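Local coordinates for protein glycoside hydrolase family 81 (Clostridium thermocellum, PDB 6FOP) that probably hydrolyses beta-1,3-glucans such as laminarin as a family 81 glycoside hydrolase of the bacterial cellulosome, at residues 54-59 with 283-288; 69-74 with 168-173; 223-228 with 245-250; 259-264 with 294-299; 275-280 with 288-293. All coordinates share one frame; numbering follows the deposited sequence.

Interaction 1. Residues 54-59 with 283-288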
# COMPACT_ATOMS: atom_id res chain seq x y z
N TYR A 54 -7.56 7.27 10.90
CA TYR A 54 -6.54 8.21 10.47
C TYR A 54 -6.75 8.59 9.03
O TYR A 54 -6.21 7.98 8.12
CB TYR A 54 -5.12 7.67 10.75
CG TYR A 54 -4.81 7.59 12.25
CD1 TYR A 54 -5.11 6.46 12.98
CD2 TYR A 54 -4.28 8.69 12.94
CE1 TYR A 54 -4.88 6.39 14.35
CE2 TYR A 54 -4.06 8.62 14.30
CZ TYR A 54 -4.34 7.46 15.00
OH TYR A 54 -4.10 7.46 16.35
N ALA A 55 -7.61 9.59 8.81
CA ALA A 55 -7.94 10.07 7.49
C ALA A 55 -6.90 11.01 6.92
O ALA A 55 -6.39 10.76 5.82
CB ALA A 55 -9.32 10.73 7.50
N HIS A 56 -6.56 12.03 7.70
CA HIS A 56 -5.54 13.06 7.40
C HIS A 56 -6.07 14.14 6.45
O HIS A 56 -6.46 13.83 5.32
CB HIS A 56 -4.23 12.50 6.82
CG HIS A 56 -3.56 11.41 7.62
ND1 HIS A 56 -2.99 10.32 7.00
CD2 HIS A 56 -3.34 11.25 8.94
CE1 HIS A 56 -2.46 9.52 7.91
NE2 HIS A 56 -2.63 10.07 9.10
N PRO A 57 -6.08 15.41 6.86
CA PRO A 57 -5.48 15.92 8.12
C PRO A 57 -6.27 15.59 9.40
O PRO A 57 -5.74 15.77 10.49
CB PRO A 57 -5.39 17.43 7.85
CG PRO A 57 -6.55 17.66 6.92
CD PRO A 57 -6.49 16.50 5.97
N LEU A 58 -7.53 15.20 9.25
CA LEU A 58 -8.37 14.89 10.41
C LEU A 58 -8.25 13.45 10.87
O LEU A 58 -7.99 12.52 10.07
CB LEU A 58 -9.86 15.14 10.09
CG LEU A 58 -10.24 16.59 9.81
CD1 LEU A 58 -11.62 16.69 9.20
CD2 LEU A 58 -10.22 17.42 11.06
N THR A 59 -8.53 13.25 12.15
CA THR A 59 -8.70 11.92 12.69
C THR A 59 -10.00 11.84 13.45
O THR A 59 -10.52 12.87 13.92
CB THR A 59 -7.51 11.49 13.57
OG1 THR A 59 -7.46 12.28 14.75
CG2 THR A 59 -6.18 11.65 12.82
N THR A 283 1.25 17.47 8.98
CA THR A 283 0.74 16.16 9.35
C THR A 283 1.88 15.18 9.57
O THR A 283 3.04 15.45 9.31
CB THR A 283 -0.18 15.58 8.25
OG1 THR A 283 0.61 15.01 7.18
CG2 THR A 283 -1.15 16.62 7.70
N LEU A 284 1.50 14.01 10.07
CA LEU A 284 2.47 12.95 10.29
C LEU A 284 3.18 12.55 9.00
O LEU A 284 4.35 12.13 9.06
CB LEU A 284 1.75 11.73 10.87
CG LEU A 284 2.63 10.57 11.29
CD1 LEU A 284 3.49 10.95 12.49
CD2 LEU A 284 1.77 9.38 11.62
N ARG A 285 2.50 12.70 7.87
CA ARG A 285 3.04 12.37 6.54
C ARG A 285 3.82 13.51 5.89
O ARG A 285 4.18 13.44 4.72
CB ARG A 285 1.91 11.90 5.61
CG ARG A 285 1.24 10.60 6.01
CD ARG A 285 2.05 9.36 5.61
NE ARG A 285 1.29 8.17 5.99
CZ ARG A 285 1.19 7.68 7.22
NH1 ARG A 285 1.99 8.08 8.22
NH2 ARG A 285 0.29 6.74 7.47
N GLY A 286 4.12 14.56 6.66
CA GLY A 286 4.71 15.76 6.09
C GLY A 286 3.68 16.84 5.85
O GLY A 286 2.53 16.77 6.34
N ILE A 287 4.06 17.81 5.04
CA ILE A 287 3.16 18.89 4.71
C ILE A 287 2.16 18.38 3.67
O ILE A 287 2.56 17.80 2.65
CB ILE A 287 3.93 20.08 4.11
CG1 ILE A 287 4.89 20.67 5.13
CG2 ILE A 287 2.99 21.14 3.54
CD1 ILE A 287 4.28 21.21 6.39
N MET A 288 0.87 18.57 3.96
CA MET A 288 -0.18 18.38 2.97
C MET A 288 -0.48 19.72 2.35
O MET A 288 -0.76 20.68 3.06
CB MET A 288 -1.46 17.76 3.57
CG MET A 288 -1.27 16.32 3.99
SD MET A 288 -2.75 15.52 4.61
CE MET A 288 -3.46 14.83 3.11
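His56 reaches between the turn at Arg285 and the thioether of Met288, and meets the methionine with CB and the arginine with its ring edge. His56 CB rests 4.0 Å from Met288 SD. With chi1 at -54°, CG lies beside the backbone N, and the ring rises toward the 283-286 turn with the carbonyl oxygen of Tyr54 over the centre of one face. At the far end, His56 CE1 stands 3.9 Å from Arg285 NH2, over one face of the guanidinium and toward its rim; the two planes are 76° apart, so an edge of the imidazole meets the flat of the arginine. The ring nitrogens are held by other parts of the chain, ND1 by Tyr264 OH and NE2 by Gly557 O, while Arg285 forms a salt bridge with Glu474. Met288 SD also lies 4.0 Å from Pro57 N, at the cis peptide between His56 and Pro57, and Met288 CE is 3.9 Å from His56 O. Thr283 OG1 donates to Gly286 O (2.7 Å), which the backbone N of Thr283 also grips. This type I turn closes a two-residue beta hairpin between strands 280-283 and 286-292, set where a cis-proline loop meets Glu474 and Gly557.

Interaction 2. Residues 69-74 with 168-173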
# COMPACT_ATOMS: atom_id res chain seq x y z
N VAL A 69 -13.69 14.06 16.74
CA VAL A 69 -12.99 14.75 15.67
C VAL A 69 -11.74 15.39 16.25
O VAL A 69 -11.81 16.05 17.32
CB VAL A 69 -13.86 15.84 15.02
CG1 VAL A 69 -13.08 16.59 13.95
CG2 VAL A 69 -15.15 15.27 14.46
N GLY A 70 -10.61 15.26 15.57
CA GLY A 70 -9.41 15.96 16.01
C GLY A 70 -8.39 16.17 14.91
O GLY A 70 -8.46 15.54 13.85
N LYS A 71 -7.42 17.02 15.22
CA LYS A 71 -6.23 17.18 14.42
C LYS A 71 -5.08 16.81 15.31
O LYS A 71 -4.86 17.46 16.33
CB LYS A 71 -6.03 18.60 13.87
CG LYS A 71 -4.86 18.61 12.86
CD LYS A 71 -4.67 19.94 12.19
CE LYS A 71 -3.48 19.89 11.25
NZ LYS A 71 -2.20 19.92 11.98
N PRO A 72 -4.29 15.78 14.96
CA PRO A 72 -3.21 15.36 15.87
C PRO A 72 -2.18 16.42 16.19
O PRO A 72 -1.81 17.22 15.32
CB PRO A 72 -2.56 14.19 15.11
CG PRO A 72 -3.69 13.63 14.30
CD PRO A 72 -4.47 14.82 13.85
N ALA A 73 -1.75 16.43 17.45
CA ALA A 73 -0.60 17.20 17.87
C ALA A 73 0.64 16.36 17.68
O ALA A 73 0.81 15.35 18.36
CB ALA A 73 -0.72 17.61 19.32
N LEU A 74 1.51 16.79 16.79
CA LEU A 74 2.70 16.04 16.43
C LEU A 74 3.78 16.19 17.49
O LEU A 74 4.03 17.28 17.99
CB LEU A 74 3.22 16.51 15.07
CG LEU A 74 2.20 16.37 13.93
CD1 LEU A 74 2.78 16.94 12.64
CD2 LEU A 74 1.76 14.95 13.73
N ASN A 168 -7.84 23.46 21.70
CA ASN A 168 -6.52 22.82 21.71
C ASN A 168 -5.55 23.42 20.68
O ASN A 168 -4.71 22.72 20.12
CB ASN A 168 -6.67 21.29 21.49
CG ASN A 168 -7.45 20.62 22.61
OD1 ASN A 168 -7.36 21.04 23.76
ND2 ASN A 168 -8.21 19.58 22.29
N GLY A 169 -5.68 24.71 20.39
CA GLY A 169 -4.84 25.39 19.40
C GLY A 169 -5.18 25.10 17.96
O GLY A 169 -4.47 25.57 17.08
N VAL A 170 -6.28 24.38 17.71
CA VAL A 170 -6.69 23.98 16.37
C VAL A 170 -7.93 24.80 15.99
O VAL A 170 -8.90 24.85 16.76
CB VAL A 170 -7.03 22.47 16.30
CG1 VAL A 170 -7.41 22.05 14.89
CG2 VAL A 170 -5.84 21.64 16.78
N ASN A 171 -7.87 25.46 14.83
CA ASN A 171 -8.97 26.21 14.31
C ASN A 171 -9.91 25.34 13.50
O ASN A 171 -9.46 24.54 12.68
CB ASN A 171 -8.45 27.37 13.45
CG ASN A 171 -7.59 28.31 14.25
OD1 ASN A 171 -8.08 28.99 15.14
ND2 ASN A 171 -6.29 28.32 13.97
N TYR A 172 -11.22 25.47 13.77
CA TYR A 172 -12.25 24.78 13.03
C TYR A 172 -13.35 25.72 12.59
O TYR A 172 -13.66 26.70 13.26
CB TYR A 172 -12.92 23.69 13.87
CG TYR A 172 -12.08 22.50 14.20
CD1 TYR A 172 -12.03 21.42 13.34
CD2 TYR A 172 -11.35 22.44 15.39
CE1 TYR A 172 -11.31 20.29 13.68
CE2 TYR A 172 -10.60 21.33 15.73
CZ TYR A 172 -10.58 20.26 14.86
OH TYR A 172 -9.82 19.15 15.17
N GLY A 173 -13.98 25.36 11.47
CA GLY A 173 -15.24 25.93 11.05
C GLY A 173 -16.34 24.94 11.34
O GLY A 173 -16.18 23.75 11.10
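Tyr172 lays its phenol end against the peptide that joins Gly70 to Lys71: Tyr172 OH is 3.3 Å from Gly70 C and 3.2 Å from Lys71 N. The latter approach is too badly angled for a hydrogen bond. Instead, the hydroxyl and the Lys71 amide both bond to Asp88 OD2, a shared acceptor consistent with the closeness of the two polar atoms. Further back along the ring, Tyr172 CE1 lies 4.1 Å from Val69 CG1. The two side chains run alongside each other, head to tail, and the methyl approaches the ring obliquely.

A second patch adjoins the first. Val170 CG1 touches Lys71 CB at 3.9 Å; a chi1 of -178° sets this methyl trans to the backbone N. Lys71 CB is also 4.0 Å from Tyr172 OH, so the valine methyl and the phenol oxygen both meet the root of the lysine from the same general side. Beyond CB the lysine chain runs out straight and bends only at its last torsion, leading NZ away to Ser282 O.

No hydrogen bond links the two segments directly. Phe89 meets the Tyr172 ring edge-to-face, and Val205 of strand 200-206 packs on Lys71, Val170 and Tyr172. Strand 66-70 belongs to one antiparallel sheet and strand 170-175 to another, so this is the layered contact of a beta-sandwich, made beside the tight turn at Asn168 and Gly169 whose positive phi angles fit a type I' hairpin.

Interaction 3. Residues 223-228 with 245-250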
# COMPACT_ATOMS: atom_id res chain seq x y z
N CYS A 223 -20.67 21.42 -0.09
CA CYS A 223 -20.44 20.51 -1.21
C CYS A 223 -20.01 19.18 -0.61
O CYS A 223 -18.83 18.92 -0.40
CB CYS A 223 -19.40 21.09 -2.15
SG CYS A 223 -19.98 22.56 -3.03
N PHE A 224 -20.98 18.37 -0.24
CA PHE A 224 -20.71 17.13 0.50
C PHE A 224 -20.15 16.08 -0.47
O PHE A 224 -20.73 15.82 -1.52
CB PHE A 224 -21.99 16.60 1.14
CG PHE A 224 -22.39 17.30 2.42
CD1 PHE A 224 -22.04 18.62 2.70
CD2 PHE A 224 -23.14 16.60 3.36
CE1 PHE A 224 -22.42 19.22 3.89
CE2 PHE A 224 -23.51 17.20 4.54
CZ PHE A 224 -23.15 18.49 4.81
N VAL A 225 -19.02 15.48 -0.11
CA VAL A 225 -18.43 14.42 -0.93
C VAL A 225 -19.24 13.16 -0.77
O VAL A 225 -19.42 12.67 0.33
CB VAL A 225 -16.95 14.18 -0.58
CG1 VAL A 225 -16.43 12.99 -1.38
CG2 VAL A 225 -16.15 15.42 -0.93
N THR A 226 -19.77 12.65 -1.90
CA THR A 226 -20.62 11.47 -1.92
C THR A 226 -20.00 10.26 -2.62
O THR A 226 -20.55 9.17 -2.53
CB THR A 226 -21.99 11.79 -2.55
OG1 THR A 226 -21.78 12.41 -3.82
CG2 THR A 226 -22.74 12.76 -1.65
N ASP A 227 -18.85 10.46 -3.27
CA ASP A 227 -18.12 9.32 -3.86
C ASP A 227 -16.69 9.78 -4.11
O ASP A 227 -16.43 10.97 -4.30
CB ASP A 227 -18.78 8.83 -5.16
CG ASP A 227 -18.36 7.41 -5.56
OD1 ASP A 227 -17.79 6.68 -4.76
OD2 ASP A 227 -18.67 7.04 -6.71
N THR A 228 -15.76 8.83 -4.11
CA THR A 228 -14.36 9.07 -4.42
C THR A 228 -13.86 7.89 -5.28
O THR A 228 -14.19 6.72 -5.00
CB THR A 228 -13.46 9.24 -3.18
OG1 THR A 228 -13.47 8.06 -2.38
CG2 THR A 228 -13.93 10.46 -2.35
N PHE A 245 -7.67 11.24 -9.55
CA PHE A 245 -8.44 11.19 -8.29
C PHE A 245 -9.65 12.08 -8.47
O PHE A 245 -9.48 13.24 -8.85
CB PHE A 245 -7.59 11.72 -7.15
CG PHE A 245 -6.33 10.92 -6.94
CD1 PHE A 245 -5.21 11.17 -7.69
CD2 PHE A 245 -6.28 9.92 -6.00
CE1 PHE A 245 -4.04 10.42 -7.52
CE2 PHE A 245 -5.13 9.15 -5.83
CZ PHE A 245 -4.02 9.41 -6.60
N THR A 246 -10.84 11.54 -8.24
CA THR A 246 -12.09 12.30 -8.46
C THR A 246 -13.01 12.15 -7.26
O THR A 246 -13.26 11.05 -6.79
CB THR A 246 -12.80 11.83 -9.74
OG1 THR A 246 -11.87 11.91 -10.83
CG2 THR A 246 -14.01 12.71 -10.05
N ALA A 247 -13.51 13.30 -6.77
CA ALA A 247 -14.53 13.35 -5.74
C ALA A 247 -15.81 13.83 -6.39
O ALA A 247 -15.80 14.80 -7.14
CB ALA A 247 -14.11 14.30 -4.63
N GLU A 248 -16.91 13.15 -6.10
CA GLU A 248 -18.23 13.59 -6.49
C GLU A 248 -18.77 14.42 -5.32
O GLU A 248 -18.70 13.97 -4.19
CB GLU A 248 -19.13 12.37 -6.70
CG GLU A 248 -20.57 12.65 -7.02
CD GLU A 248 -21.39 11.37 -6.98
OE1 GLU A 248 -21.80 10.91 -5.86
OE2 GLU A 248 -21.60 10.81 -8.06
N VAL A 249 -19.37 15.57 -5.61
CA VAL A 249 -20.04 16.37 -4.58
C VAL A 249 -21.53 16.55 -4.86
O VAL A 249 -21.98 16.61 -6.02
CB VAL A 249 -19.37 17.73 -4.36
CG1 VAL A 249 -17.93 17.58 -3.90
CG2 VAL A 249 -19.44 18.62 -5.58
N SER A 250 -22.28 16.58 -3.74
CA SER A 250 -23.69 16.91 -3.76
C SER A 250 -23.83 18.24 -3.01
O SER A 250 -23.44 18.38 -1.85
CB SER A 250 -24.46 15.74 -3.15
OG SER A 250 -24.19 14.54 -3.92
O HOH W 1 -22.66 8.36 -5.09
O HOH W 2 -21.22 7.94 -7.75
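Thr226 OG1 donates to Glu248 OE1 over a short 2.5 Å, taking the anti lone pair of the carboxylate, the one turned away from OE2. The threonine and glutamate side chains meet at a slant. A chi1 of 52° sets OG1 between the backbone N and the carbonyl carbon, aimed across at the neighbouring strand. Ser250 OG donates in turn to Thr226 OG1 at 3.2 Å, a link that is doubtful because Ser250 has two conformers. Glu248 CB also packs against Asp227 CB, 3.9 Å away.

A backbone irregularity puts these groups together. The antiparallel pairing of Phe224 with Ser250 and of Val225 with Val249 slips by one residue before Asp227 meets Glu248. Thr226 and Asp227 therefore share Glu248 as their partner, in a classic beta bulge. Thr226 N donates to Glu248 O at 2.9 Å, and Glu248 N to Asp227 O, also at 2.9 Å. On the other face of the hairpin Val225 CG2 meets Val249 CG1 at 4.1 Å, with Ala247 CB beside Val225 CG1.

Farther out, one water lies 2.8 Å from Glu248 OE1, and a second lies between Asp227 OD2 and Glu248 OE2. Lys229 forms a salt bridge with Asp227 OD1.

The two carboxylates keep 5.0 Å between Asp227 OD2 and Glu248 OE2. With a hydroxyl, water and a lysine around them, their like charges are probably screened well enough for both to remain ionised.

Interaction 4. Residues 259-264 with 294-299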
# COMPACT_ATOMS: atom_id res chain seq x y z
N THR A 259 -14.60 21.55 -4.11
CA THR A 259 -14.14 21.20 -2.78
C THR A 259 -12.66 21.52 -2.66
O THR A 259 -12.03 22.04 -3.61
CB THR A 259 -14.47 19.73 -2.41
OG1 THR A 259 -14.30 19.55 -1.00
CG2 THR A 259 -13.60 18.72 -3.13
N ILE A 260 -12.16 21.35 -1.44
CA ILE A 260 -10.77 21.55 -1.13
C ILE A 260 -10.18 20.16 -0.88
O ILE A 260 -10.64 19.44 -0.01
CB ILE A 260 -10.58 22.43 0.11
CG1 ILE A 260 -11.21 23.81 -0.08
CG2 ILE A 260 -9.09 22.57 0.44
CD1 ILE A 260 -11.28 24.66 1.19
N LEU A 261 -9.19 19.79 -1.69
CA LEU A 261 -8.50 18.48 -1.56
C LEU A 261 -7.11 18.74 -0.97
O LEU A 261 -6.43 19.69 -1.36
CB LEU A 261 -8.41 17.74 -2.88
CG LEU A 261 -9.75 17.40 -3.53
CD1 LEU A 261 -9.48 16.81 -4.91
CD2 LEU A 261 -10.51 16.40 -2.67
N ALA A 262 -6.74 17.90 -0.02
CA ALA A 262 -5.45 17.94 0.63
C ALA A 262 -4.64 16.77 0.03
O ALA A 262 -5.08 15.64 0.02
CB ALA A 262 -5.58 17.79 2.15
N LEU A 263 -3.40 17.09 -0.36
CA LEU A 263 -2.51 16.15 -1.03
C LEU A 263 -1.30 15.85 -0.18
O LEU A 263 -0.72 16.76 0.39
CB LEU A 263 -2.02 16.74 -2.37
CG LEU A 263 -2.92 16.58 -3.58
CD1 LEU A 263 -4.28 17.24 -3.40
CD2 LEU A 263 -2.23 17.15 -4.82
N TYR A 264 -0.95 14.58 -0.11
CA TYR A 264 0.28 14.17 0.55
C TYR A 264 1.50 14.50 -0.31
O TYR A 264 1.39 14.65 -1.55
CB TYR A 264 0.26 12.68 0.74
CG TYR A 264 -0.75 12.10 1.71
CD1 TYR A 264 -0.68 12.37 3.07
CD2 TYR A 264 -1.78 11.26 1.26
CE1 TYR A 264 -1.55 11.76 3.97
CE2 TYR A 264 -2.62 10.62 2.16
CZ TYR A 264 -2.52 10.88 3.50
OH TYR A 264 -3.37 10.18 4.34
N THR A 294 -12.54 19.20 -7.81
CA THR A 294 -13.05 17.88 -7.54
C THR A 294 -12.18 16.77 -8.15
O THR A 294 -12.49 15.61 -7.96
CB THR A 294 -14.48 17.75 -8.06
OG1 THR A 294 -14.52 18.13 -9.44
CG2 THR A 294 -15.40 18.62 -7.21
N SER A 295 -11.09 17.13 -8.83
CA SER A 295 -10.19 16.12 -9.35
C SER A 295 -8.79 16.66 -9.54
O SER A 295 -8.58 17.87 -9.69
CB SER A 295 -10.70 15.53 -10.67
OG SER A 295 -10.65 16.50 -11.69
N PHE A 296 -7.84 15.74 -9.52
CA PHE A 296 -6.46 16.03 -9.89
C PHE A 296 -5.81 14.76 -10.38
O PHE A 296 -6.34 13.67 -10.22
CB PHE A 296 -5.68 16.64 -8.71
CG PHE A 296 -5.40 15.70 -7.58
CD1 PHE A 296 -6.33 15.50 -6.58
CD2 PHE A 296 -4.17 15.03 -7.49
CE1 PHE A 296 -6.09 14.65 -5.52
CE2 PHE A 296 -3.91 14.20 -6.42
CZ PHE A 296 -4.88 13.99 -5.45
N LYS A 297 -4.62 14.93 -10.95
CA LYS A 297 -3.83 13.78 -11.36
C LYS A 297 -2.42 13.83 -10.82
O LYS A 297 -1.90 14.89 -10.50
CB LYS A 297 -3.83 13.60 -12.87
CG LYS A 297 -3.07 14.60 -13.68
CD LYS A 297 -3.22 14.23 -15.16
CE LYS A 297 -2.35 15.09 -16.05
NZ LYS A 297 -2.55 14.71 -17.48
N THR A 298 -1.83 12.64 -10.75
CA THR A 298 -0.38 12.49 -10.55
C THR A 298 0.13 11.74 -11.76
O THR A 298 -0.58 10.89 -12.34
CB THR A 298 -0.05 11.71 -9.27
OG1 THR A 298 -0.61 10.39 -9.34
CG2 THR A 298 -0.54 12.41 -8.03
N VAL A 299 1.39 12.01 -12.11
CA VAL A 299 2.05 11.29 -13.22
C VAL A 299 3.46 10.94 -12.73
O VAL A 299 4.23 11.81 -12.36
CB VAL A 299 2.14 12.12 -14.52
CG1 VAL A 299 2.76 11.28 -15.63
CG2 VAL A 299 0.73 12.57 -14.96
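Leu263 and Leu261 pack on Phe296 where two small antiparallel sheets lie face to face, strand 260-263 from one and strand 295-301 from the other. The strand axes come no closer than 9.2 Å and diverge by 21°; no hydrogen bond crosses the gap, which side chains fill.

The tight part is the phenylalanine ring. Leu263 comes from the opposite direction and spreads its isobutyl group over one face: CD1 stands 4.0 Å from the ring centroid of Phe296, 20° off the normal, in a CH-pi contact, while CD2 covers the CE2 side. Leu261 takes the edge, with CD1 in the ring plane 3.8 Å from Phe296 CD1. Phe245 also stacks on the Phe296 ring, from the neighbouring strand 240-251.

The other end is looser. Thr294 is partly exposed, and its CG2 lies 4.3 Å from Thr259 N and 4.5 Å from Thr259 CG2. The CB of exposed Ser295 points away from strand 260-263, and its side chain touches Thr246. What joins the two regions is Leu261: besides the ring, its CD1 lies 4.2 Å from the backbone N of Ser295.

Interaction 5. Residues 275-280 with 288-293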
# COMPACT_ATOMS: atom_id res chain seq x y z
N LEU A 275 -2.13 23.56 -9.13
CA LEU A 275 -1.85 24.95 -8.73
C LEU A 275 -2.31 25.11 -7.29
O LEU A 275 -3.42 25.56 -7.04
CB LEU A 275 -2.54 25.93 -9.67
CG LEU A 275 -1.84 26.11 -11.00
CD1 LEU A 275 -2.71 26.90 -11.95
CD2 LEU A 275 -0.48 26.79 -10.81
N PRO A 276 -1.46 24.76 -6.32
CA PRO A 276 -1.88 24.76 -4.93
C PRO A 276 -2.41 26.10 -4.42
O PRO A 276 -1.96 27.16 -4.85
CB PRO A 276 -0.63 24.35 -4.18
CG PRO A 276 0.08 23.49 -5.17
CD PRO A 276 -0.09 24.24 -6.45
N LEU A 277 -3.35 25.98 -3.50
CA LEU A 277 -3.84 27.08 -2.71
C LEU A 277 -2.75 27.45 -1.71
O LEU A 277 -1.76 26.74 -1.56
CB LEU A 277 -5.10 26.66 -1.96
CG LEU A 277 -6.30 26.22 -2.80
CD1 LEU A 277 -7.39 25.71 -1.88
CD2 LEU A 277 -6.82 27.35 -3.66
N PRO A 278 -2.91 28.60 -1.00
CA PRO A 278 -1.91 28.94 0.01
C PRO A 278 -1.89 28.01 1.21
O PRO A 278 -0.89 27.93 1.93
CB PRO A 278 -2.34 30.35 0.47
CG PRO A 278 -3.18 30.88 -0.63
CD PRO A 278 -3.86 29.71 -1.24
N TYR A 279 -2.99 27.31 1.44
CA TYR A 279 -3.19 26.61 2.69
C TYR A 279 -2.45 25.29 2.74
O TYR A 279 -2.47 24.51 1.77
CB TYR A 279 -4.68 26.34 2.87
CG TYR A 279 -5.56 27.53 2.69
CD1 TYR A 279 -5.34 28.72 3.41
CD2 TYR A 279 -6.62 27.49 1.80
CE1 TYR A 279 -6.16 29.81 3.25
CE2 TYR A 279 -7.44 28.58 1.62
CZ TYR A 279 -7.21 29.73 2.35
OH TYR A 279 -8.03 30.82 2.22
N THR A 280 -1.81 25.03 3.88
CA THR A 280 -1.15 23.74 4.12
C THR A 280 -1.53 23.22 5.49
O THR A 280 -1.99 24.00 6.36
CB THR A 280 0.38 23.86 4.04
OG1 THR A 280 0.85 24.77 5.04
CG2 THR A 280 0.83 24.33 2.68
N MET A 288 0.87 18.57 3.96
CA MET A 288 -0.18 18.38 2.97
C MET A 288 -0.48 19.72 2.35
O MET A 288 -0.76 20.68 3.06
CB MET A 288 -1.46 17.76 3.57
CG MET A 288 -1.27 16.32 3.99
SD MET A 288 -2.75 15.52 4.61
CE MET A 288 -3.46 14.83 3.11
N LYS A 289 -0.37 19.79 1.03
CA LYS A 289 -0.81 20.96 0.28
C LYS A 289 -2.29 20.83 -0.02
O LYS A 289 -2.90 19.79 0.20
CB LYS A 289 0.03 21.14 -1.00
CG LYS A 289 1.49 21.43 -0.72
CD LYS A 289 2.22 21.80 -2.02
CE LYS A 289 3.68 22.09 -1.75
NZ LYS A 289 4.37 22.45 -3.02
N THR A 290 -2.87 21.93 -0.50
CA THR A 290 -4.27 21.93 -0.87
C THR A 290 -4.47 22.46 -2.27
O THR A 290 -3.71 23.29 -2.77
CB THR A 290 -5.12 22.74 0.12
OG1 THR A 290 -4.68 24.10 0.18
CG2 THR A 290 -5.15 22.10 1.49
N ILE A 291 -5.57 21.99 -2.89
CA ILE A 291 -6.00 22.49 -4.20
C ILE A 291 -7.51 22.69 -4.14
O ILE A 291 -8.18 22.09 -3.29
CB ILE A 291 -5.65 21.54 -5.37
CG1 ILE A 291 -6.35 20.17 -5.19
CG2 ILE A 291 -4.13 21.39 -5.44
CD1 ILE A 291 -6.16 19.26 -6.35
N GLN A 292 -8.00 23.54 -5.02
CA GLN A 292 -9.43 23.65 -5.25
C GLN A 292 -9.78 22.79 -6.43
O GLN A 292 -9.23 22.98 -7.52
CB GLN A 292 -9.82 25.10 -5.56
CG GLN A 292 -11.25 25.29 -6.09
CD GLN A 292 -12.31 24.73 -5.23
OE1 GLN A 292 -13.21 24.03 -5.73
NE2 GLN A 292 -12.28 25.07 -3.94
N GLY A 293 -10.76 21.93 -6.24
CA GLY A 293 -11.31 21.17 -7.35
C GLY A 293 -11.84 19.85 -6.89
O GLY A 293 -11.60 19.41 -5.75
O HOH W 3 -6.18 24.86 -6.94
O HOH W 4 -1.04 24.31 -0.57
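Leu277 and Thr290 hold the two segments together through direct hydrogen bonds. Leu277 N donates to Thr290 O at 2.8 Å with an N-H...O angle of 154°. In the reverse sense Thr290 OG1 donates to Tyr279 O, also at 2.8 Å, from 30° out of the carbonyl plane; a chi1 of 59° swings the hydroxyl toward the loop, leaving the methyl CG2 anti to the carbonyl carbon.

Water supplies the next links. One molecule donates to Leu277 O and Tyr279 O and accepts from Thr290 N (3.0 Å), so one water ties two loop carbonyls to the strand. A second spans Leu275 O and Gln292 N.

Weaker C-H contacts support them, with Pro276 CA 3.2 Å from Thr290 O and Thr280 CA 3.3 Å from Met288 O.

Van der Waals contacts come last. Leu277 crosses Thr290 at about a right angle, with Leu277 CB 3.4 Å from Thr290 OG1. Leu277 CD1 lies 3.8 Å from Ile291 C. Pro276 CG brushes Lys289 CD. Apart from these, the lysine makes a cation-pi contact with Trp268. Tyr216 and Tyr217 of helix 211-220 flank the loop.

Here an irregular, water-bridged segment runs antiparallel along strand 286-292 and leads into the beta hairpin that this strand forms with strand 280-283.

All five contacts are linked by touching neighbours. Interactions 1 and 5 share Met288 on strand 286-292. Interaction 4, its centre 8 Å from that of interaction 5, adds strand 260-263 through Leu263 N to Lys289 O (2.8 Å), and meets interaction 1 where Met288 CB lies 3.4 Å from Leu263 O. Interaction 2 joins from the sandwich, with Thr59 N 2.9 Å from Gly70 O. Interaction 3 attaches to interaction 4 by Ala247 N to Thr294 O (2.8 Å) but does not touch the other three. Interaction 1 borders residues of the family 81 C-terminal region, the Arg285 side chain lying about 13 Å from a bound calcium ion.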